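Local coordinates for protein cortical-lytic enzyme (Bacillus cereus, PDB 4S3J) that is an N-acetylglucosaminidase that takes part in breaking down spore cortex peptidoglycan during germination, probably recognising its muramic acid delta-lactam residues, at residues A[236-241]-A[273-278]; A[267-272]-A[311-316]; A[184-189]-A[217-222]. One frame throughout, in Å; residues are numbered along the deposited sequence.

Contact 1: A[236-241]-A[273-278]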
# COMPACT_ATOMS: atom_id res chain seq x y z
N ASN A 236 8.89 0.09 -27.43
CA ASN A 236 8.15 0.80 -28.48
C ASN A 236 7.27 1.90 -27.92
O ASN A 236 7.18 2.99 -28.48
CB ASN A 236 7.30 -0.17 -29.29
CG ASN A 236 8.13 -1.08 -30.19
OD1 ASN A 236 9.31 -0.82 -30.46
ND2 ASN A 236 7.52 -2.17 -30.64
N VAL A 237 6.59 1.63 -26.80
CA VAL A 237 5.77 2.65 -26.16
C VAL A 237 6.64 3.79 -25.62
O VAL A 237 6.34 4.96 -25.84
CB VAL A 237 4.92 2.08 -25.00
CG1 VAL A 237 4.16 3.19 -24.30
CG2 VAL A 237 3.95 1.02 -25.53
N LYS A 238 7.70 3.43 -24.90
CA LYS A 238 8.60 4.41 -24.28
C LYS A 238 9.13 5.39 -25.32
O LYS A 238 9.15 6.60 -25.11
CB LYS A 238 9.76 3.72 -23.57
CG LYS A 238 10.73 4.69 -22.90
CD LYS A 238 10.06 5.49 -21.83
CE LYS A 238 11.06 6.39 -21.15
NZ LYS A 238 10.34 7.39 -20.33
N ILE A 239 9.54 4.86 -26.47
CA ILE A 239 10.11 5.73 -27.48
C ILE A 239 9.07 6.70 -28.02
O ILE A 239 9.40 7.84 -28.32
CB ILE A 239 10.73 4.91 -28.64
CG1 ILE A 239 11.96 4.14 -28.14
CG2 ILE A 239 11.10 5.81 -29.81
CD1 ILE A 239 12.39 3.01 -29.08
N ARG A 240 7.80 6.30 -28.06
CA ARG A 240 6.77 7.17 -28.64
C ARG A 240 6.04 8.07 -27.66
O ARG A 240 5.27 8.92 -28.10
CB ARG A 240 5.71 6.32 -29.36
CG ARG A 240 6.19 5.73 -30.68
CD ARG A 240 5.15 4.81 -31.32
NE ARG A 240 3.92 5.52 -31.68
CZ ARG A 240 2.85 4.94 -32.23
NH1 ARG A 240 2.87 3.64 -32.51
NH2 ARG A 240 1.77 5.66 -32.51
N LEU A 241 6.29 7.93 -26.36
CA LEU A 241 5.62 8.82 -25.41
C LEU A 241 6.23 10.21 -25.50
O LEU A 241 7.44 10.35 -25.37
CB LEU A 241 5.73 8.30 -23.97
CG LEU A 241 4.98 7.01 -23.62
CD1 LEU A 241 5.33 6.58 -22.22
CD2 LEU A 241 3.51 7.24 -23.74
N GLY A 273 13.32 -2.55 -15.89
CA GLY A 273 13.95 -1.51 -15.11
C GLY A 273 14.77 -0.54 -15.95
O GLY A 273 14.98 0.62 -15.59
N GLN A 274 15.26 -1.03 -17.08
CA GLN A 274 16.03 -0.23 -18.00
C GLN A 274 15.14 0.66 -18.88
O GLN A 274 15.60 1.66 -19.43
CB GLN A 274 16.91 -1.16 -18.86
CG GLN A 274 18.05 -0.46 -19.56
CD GLN A 274 19.05 -1.44 -20.15
OE1 GLN A 274 19.18 -2.57 -19.68
NE2 GLN A 274 19.76 -1.00 -21.18
N ILE A 275 13.89 0.25 -19.07
CA ILE A 275 12.97 0.94 -19.96
C ILE A 275 12.04 1.92 -19.25
O ILE A 275 11.85 3.05 -19.70
CB ILE A 275 12.10 -0.07 -20.73
CG1 ILE A 275 12.99 -1.05 -21.52
CG2 ILE A 275 11.14 0.65 -21.67
CD1 ILE A 275 12.27 -2.29 -21.99
N VAL A 276 11.40 1.48 -18.18
CA VAL A 276 10.31 2.25 -17.59
C VAL A 276 10.76 3.33 -16.58
O VAL A 276 11.90 3.34 -16.12
CB VAL A 276 9.29 1.31 -16.89
CG1 VAL A 276 8.83 0.19 -17.82
CG2 VAL A 276 9.89 0.74 -15.61
N ASP A 277 9.85 4.25 -16.26
CA ASP A 277 10.12 5.27 -15.26
C ASP A 277 9.97 4.73 -13.84
O ASP A 277 10.75 5.09 -12.96
CB ASP A 277 9.19 6.46 -15.48
CG ASP A 277 9.52 7.22 -16.76
OD1 ASP A 277 10.49 8.01 -16.72
OD2 ASP A 277 8.86 6.99 -17.80
N PHE A 278 8.98 3.88 -13.62
CA PHE A 278 8.88 3.17 -12.35
C PHE A 278 8.09 1.89 -12.48
O PHE A 278 7.40 1.67 -13.48
CB PHE A 278 8.28 4.08 -11.27
CG PHE A 278 6.83 4.46 -11.48
CD1 PHE A 278 5.80 3.65 -11.04
CD2 PHE A 278 6.51 5.67 -12.06
CE1 PHE A 278 4.46 4.03 -11.20
CE2 PHE A 278 5.20 6.07 -12.22
CZ PHE A 278 4.16 5.24 -11.79
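Two nitrogens grip Asp-277 OD2: Lys-238 NZ, at 3.0 Å in a salt bridge across the contact, and the backbone N of Leu-247, which belongs to strand 246-251. The setting is the TIM barrel of glycosyl hydrolase family 18, where the C-terminal part of helix 227-240 lies beside the end of helix 269-275 and the turn that leads into strand 278-281. The carboxylate thus joins a helix to the start of a neighbouring barrel strand, and its hold on a main-chain N-H limits how far the group can turn. Lys-238 NZ reaches OD2 on the syn side, 24° out of the carboxylate plane, and the two side chains meet at roughly a right angle. What carries the lysine there is a single bend at chi2 (62°) in an otherwise extended chain. Its methylenes run past the main chain of Ile-275, with Lys-238 CD 3.7 Å from Ile-275 O. Ile-275 also touches the side chains of Leu-234 and Arg-235, about one turn earlier in helix 227-240, so the lysine is not that helix's sole point of contact with it. At the root of the lysine the approach is carbon to carbon, Lys-238 CB standing 3.9 Å from Ile-275 CG2.

Contact 2: A[267-272]-A[311-316]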
# COMPACT_ATOMS: atom_id res chain seq x y z
N HIS A 267 7.91 -11.43 -16.60
CA HIS A 267 8.18 -10.19 -15.86
C HIS A 267 9.69 -10.06 -15.64
O HIS A 267 10.24 -10.51 -14.63
CB HIS A 267 7.42 -10.14 -14.54
CG HIS A 267 5.99 -9.75 -14.70
ND1 HIS A 267 5.18 -9.40 -13.62
CD2 HIS A 267 5.20 -9.65 -15.78
CE1 HIS A 267 3.99 -9.10 -14.05
NE2 HIS A 267 3.95 -9.25 -15.37
N ASP A 268 10.34 -9.43 -16.61
CA ASP A 268 11.78 -9.33 -16.68
C ASP A 268 12.24 -8.09 -15.92
O ASP A 268 12.22 -6.97 -16.45
CB ASP A 268 12.20 -9.28 -18.16
CG ASP A 268 13.71 -9.43 -18.38
OD1 ASP A 268 14.52 -9.06 -17.49
OD2 ASP A 268 14.08 -9.93 -19.48
N TYR A 269 12.63 -8.28 -14.66
CA TYR A 269 12.98 -7.17 -13.79
C TYR A 269 14.06 -6.28 -14.41
O TYR A 269 13.90 -5.06 -14.51
CB TYR A 269 13.46 -7.68 -12.43
CG TYR A 269 12.40 -7.88 -11.34
CD1 TYR A 269 11.22 -8.58 -11.59
CD2 TYR A 269 12.61 -7.41 -10.06
CE1 TYR A 269 10.27 -8.77 -10.59
CE2 TYR A 269 11.68 -7.59 -9.06
CZ TYR A 269 10.52 -8.27 -9.32
OH TYR A 269 9.60 -8.46 -8.30
N LYS A 270 15.15 -6.90 -14.89
CA LYS A 270 16.29 -6.16 -15.40
C LYS A 270 15.91 -5.37 -16.65
O LYS A 270 16.22 -4.19 -16.77
CB LYS A 270 17.43 -7.12 -15.75
CG LYS A 270 18.77 -6.45 -16.07
CD LYS A 270 19.81 -7.51 -16.40
CE LYS A 270 20.27 -8.30 -15.19
NZ LYS A 270 21.22 -9.38 -15.59
N ALA A 271 15.25 -6.03 -17.59
CA ALA A 271 14.87 -5.36 -18.83
C ALA A 271 13.87 -4.23 -18.61
O ALA A 271 14.02 -3.15 -19.16
CB ALA A 271 14.30 -6.38 -19.83
N GLN A 272 12.83 -4.49 -17.82
CA GLN A 272 11.83 -3.45 -17.60
C GLN A 272 12.44 -2.27 -16.86
O GLN A 272 12.17 -1.12 -17.19
CB GLN A 272 10.62 -4.01 -16.83
CG GLN A 272 9.81 -5.03 -17.65
CD GLN A 272 8.39 -5.25 -17.13
OE1 GLN A 272 7.85 -4.43 -16.39
NE2 GLN A 272 7.80 -6.39 -17.48
N SER A 311 18.83 -5.15 -6.86
CA SER A 311 19.94 -5.78 -7.58
C SER A 311 19.73 -5.76 -9.09
O SER A 311 20.68 -5.93 -9.84
CB SER A 311 20.16 -7.22 -7.10
OG SER A 311 19.24 -8.14 -7.68
N GLN A 312 18.49 -5.51 -9.52
CA GLN A 312 18.13 -5.59 -10.93
C GLN A 312 17.87 -4.23 -11.57
O GLN A 312 17.83 -4.13 -12.79
CB GLN A 312 16.86 -6.44 -11.13
CG GLN A 312 16.95 -7.86 -10.60
CD GLN A 312 18.04 -8.67 -11.27
OE1 GLN A 312 17.97 -8.96 -12.47
NE2 GLN A 312 19.07 -9.01 -10.51
N MET A 313 17.62 -3.21 -10.75
CA MET A 313 17.23 -1.89 -11.25
C MET A 313 17.51 -0.81 -10.20
O MET A 313 17.68 -1.11 -9.01
CB MET A 313 15.75 -1.86 -11.63
CG MET A 313 14.83 -1.80 -10.41
SD MET A 313 13.09 -1.97 -10.85
CE MET A 313 13.01 -3.72 -11.28
N PRO A 314 17.54 0.47 -10.64
CA PRO A 314 17.78 1.57 -9.69
C PRO A 314 16.71 1.67 -8.60
O PRO A 314 15.52 1.54 -8.89
CB PRO A 314 17.76 2.82 -10.58
CG PRO A 314 17.97 2.33 -11.97
CD PRO A 314 17.42 0.93 -12.03
N PRO A 315 17.12 1.92 -7.35
CA PRO A 315 16.15 1.93 -6.25
C PRO A 315 15.02 2.94 -6.40
O PRO A 315 13.90 2.65 -5.97
CB PRO A 315 17.00 2.28 -5.02
CG PRO A 315 18.38 1.96 -5.39
CD PRO A 315 18.50 2.14 -6.87
N GLN A 316 15.30 4.10 -7.00
CA GLN A 316 14.29 5.16 -7.14
C GLN A 316 13.12 4.74 -8.03
O GLN A 316 12.05 5.35 -7.97
CB GLN A 316 14.92 6.43 -7.72
CG GLN A 316 15.59 6.25 -9.07
CD GLN A 316 17.07 5.92 -8.96
OE1 GLN A 316 17.49 5.13 -8.11
NE2 GLN A 316 17.86 6.52 -9.83
O HOH W 1 17.31 -2.59 -14.93
O HOH W 2 15.73 -9.89 -14.15
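Met-313 lies aslant Tyr-269 and brings its terminal methyl to the ring and to the main chain: Met-313 CE lies 3.9 Å from Tyr-269 CD2 and 3.6 Å from Tyr-269 O. The bend at chi3 (72°) curls the thioether so that CE, rather than the sulfur, meets the aromatic residue. Gln-312 approaches nearer the main chain, its CB 3.8 Å from Tyr-269 CB. Farther out, the tyrosine hydroxyl bonds to Val-252 O, so the ring spans from the helix junction to the loop after strand 246-251. Here the first turn of helix 269-275 in the TIM barrel meets the end of helix 299-312 and the chain leaving it.

The Gln-312 amide faces the helix start with its oxygen, OE1 lying 3.6 Å from Lys-270 CE, while NE2 turns back to donate to Ser-311 OG in a nearly straight bond (3.0 Å, 175°) within the amide plane; this fixes which way the amide is flipped. Asp-268 caps the helix by accepting from Ala-271 N. One water accepts from Lys-270 N, at 3.1 Å, and donates to Gln-312 OE1. A second donates to both Lys-270 O and Gln-312 O, giving each carbonyl a proton that neither could offer the other. The side chains therefore meet by van der Waals contact, while the hydrogen bonding between the two segments runs through the two waters.

Contact 3: A[184-189]-A[217-222]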
# COMPACT_ATOMS: atom_id res chain seq x y z
N ASP A 184 -3.47 -15.27 -24.08
CA ASP A 184 -3.81 -15.25 -25.51
C ASP A 184 -3.94 -13.82 -26.02
O ASP A 184 -3.52 -13.51 -27.14
CB ASP A 184 -5.11 -16.01 -25.78
CG ASP A 184 -4.97 -17.50 -25.57
OD1 ASP A 184 -3.83 -17.99 -25.59
OD2 ASP A 184 -6.02 -18.18 -25.40
N LEU A 185 -4.50 -12.95 -25.20
CA LEU A 185 -4.63 -11.54 -25.56
C LEU A 185 -3.26 -10.86 -25.75
O LEU A 185 -3.05 -10.19 -26.75
CB LEU A 185 -5.45 -10.80 -24.49
CG LEU A 185 -5.59 -9.28 -24.58
CD1 LEU A 185 -6.15 -8.81 -25.93
CD2 LEU A 185 -6.49 -8.81 -23.43
N THR A 186 -2.34 -11.02 -24.80
CA THR A 186 -1.02 -10.42 -24.97
C THR A 186 -0.25 -11.06 -26.13
O THR A 186 0.56 -10.40 -26.74
CB THR A 186 -0.16 -10.47 -23.66
OG1 THR A 186 -0.49 -11.63 -22.90
CG2 THR A 186 -0.45 -9.25 -22.81
N SER A 187 -0.50 -12.33 -26.45
CA SER A 187 0.20 -12.91 -27.59
C SER A 187 -0.18 -12.19 -28.88
O SER A 187 0.68 -11.95 -29.74
CB SER A 187 -0.07 -14.41 -27.70
OG SER A 187 0.64 -15.11 -26.68
N VAL A 188 -1.45 -11.84 -29.03
CA VAL A 188 -1.86 -11.09 -30.21
C VAL A 188 -1.18 -9.73 -30.24
O VAL A 188 -0.53 -9.38 -31.21
CB VAL A 188 -3.40 -10.92 -30.29
CG1 VAL A 188 -3.77 -10.05 -31.47
CG2 VAL A 188 -4.09 -12.27 -30.41
N ILE A 189 -1.34 -8.97 -29.16
CA ILE A 189 -0.83 -7.60 -29.09
C ILE A 189 0.70 -7.53 -29.16
O ILE A 189 1.25 -6.62 -29.78
CB ILE A 189 -1.32 -6.89 -27.82
CG1 ILE A 189 -2.83 -6.66 -27.96
CG2 ILE A 189 -0.61 -5.56 -27.61
CD1 ILE A 189 -3.49 -6.11 -26.72
N PHE A 217 1.13 -0.36 -17.55
CA PHE A 217 0.74 -1.69 -17.98
C PHE A 217 0.75 -2.69 -16.84
O PHE A 217 1.78 -2.90 -16.15
CB PHE A 217 1.64 -2.18 -19.11
CG PHE A 217 1.51 -1.37 -20.34
CD1 PHE A 217 0.45 -1.57 -21.20
CD2 PHE A 217 2.45 -0.40 -20.65
CE1 PHE A 217 0.30 -0.81 -22.33
CE2 PHE A 217 2.32 0.37 -21.80
CZ PHE A 217 1.24 0.15 -22.64
N ASP A 218 -0.44 -3.22 -16.57
CA ASP A 218 -0.59 -4.34 -15.67
C ASP A 218 -0.94 -5.56 -16.52
O ASP A 218 -2.10 -5.93 -16.64
CB ASP A 218 -1.65 -4.08 -14.62
CG ASP A 218 -1.81 -5.23 -13.65
OD1 ASP A 218 -0.89 -6.09 -13.60
OD2 ASP A 218 -2.82 -5.28 -12.93
N PHE A 219 0.09 -6.13 -17.15
CA PHE A 219 -0.05 -7.36 -17.92
C PHE A 219 0.41 -8.53 -17.04
O PHE A 219 1.58 -8.56 -16.59
CB PHE A 219 0.79 -7.32 -19.21
CG PHE A 219 0.24 -6.43 -20.31
CD1 PHE A 219 -1.01 -5.84 -20.21
CD2 PHE A 219 0.98 -6.21 -21.46
CE1 PHE A 219 -1.51 -5.05 -21.24
CE2 PHE A 219 0.48 -5.42 -22.49
CZ PHE A 219 -0.77 -4.85 -22.37
N GLU A 220 -0.50 -9.44 -16.73
CA GLU A 220 -0.19 -10.62 -15.92
C GLU A 220 -0.62 -11.89 -16.65
O GLU A 220 -1.39 -11.83 -17.60
CB GLU A 220 -0.86 -10.52 -14.56
CG GLU A 220 -0.39 -9.31 -13.78
CD GLU A 220 -1.02 -9.19 -12.42
OE1 GLU A 220 -1.17 -10.22 -11.73
OE2 GLU A 220 -1.41 -8.05 -12.05
N SER A 221 -0.10 -13.03 -16.21
CA SER A 221 -0.30 -14.32 -16.89
C SER A 221 0.13 -14.23 -18.34
O SER A 221 -0.52 -14.80 -19.23
CB SER A 221 -1.76 -14.77 -16.81
OG SER A 221 -2.15 -14.93 -15.47
N VAL A 222 1.21 -13.50 -18.58
CA VAL A 222 1.81 -13.43 -19.90
C VAL A 222 2.60 -14.71 -20.15
O VAL A 222 3.31 -15.18 -19.28
CB VAL A 222 2.72 -12.19 -20.01
CG1 VAL A 222 3.46 -12.13 -21.34
CG2 VAL A 222 1.92 -10.92 -19.76
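The C-terminal end of the fourth barrel strand, where glycosyl hydrolases of family 18 carry their catalytic Asp-x-Glu sequence, packs here against helix 183-191. Asp-218, Phe-219 and Glu-220 make up that sequence, and Glu-220 is the likely proton donor. Of these three it is Phe-219, between the two acids, that meets the helix. Thr-186 sets its methyl over one face of the Phe-219 ring in a CH-pi contact: CG2 stands 3.9 Å from the ring centroid, 22° off the normal, and is displaced toward the rim, where Phe-219 CD2 is 3.6 Å away. The other branch of the threonine is put to a different use. With chi1 at 32°, well short of the usual staggered value, OG1 hydrogen-bonds back to Ala-183 O in its own helix, so the buried hydroxyl is satisfied locally and CG2 is left to meet the ring.

Val-222 touches the same threonine from another direction, its side chain roughly at right angles and its CG2 4.0 Å from Thr-186 OG1. The chain turns just after Glu-220, where Ser-221 takes a left-handed backbone conformation (phi 55°), and this brings Val-222 to the helix. Phe-219 is further enclosed by Tyr-230 and Phe-233 of helix 227-240, while its carbonyl oxygen receives a hydrogen bond from His-267 NE2. The ring and the main chain of this residue are thus both held, from different parts of the fold.

Side chains alternate along 218-220: Phe-219 sets out toward the helix, whereas Glu-220 points away from it, with Glu-220 OE2 and Asp-218 OD1 2.6 Å apart. The acids of the Asp-x-Glu sequence thus lie at the C-terminal end of the fourth strand, as in the active site of a family 18 TIM barrel.

Overall arrangement
Followed from the N terminus, contact 3 comes first: it closes a loop of 27 residues holding helix 193-210 and most of strand 214-218, and is complete before the others begin. Contact 1 then opens on helix 227-240. Before it closes, segment 267-272 starts contact 2, which ends only at 311-316, so contacts 1 and 2 cross, sharing helix 269-275. They also touch, through Gly-273 CA and Met-313 CB at 3.9 Å. Strand 214-218 leads on to helix 227-240, and Val-237 CG2 packs 4.1 Å from Phe-217 CZ, linking contacts 1 and 3; His-267 and Phe-219 join contacts 2 and 3. Together the three tie consecutive helices and strands of the barrel to one another.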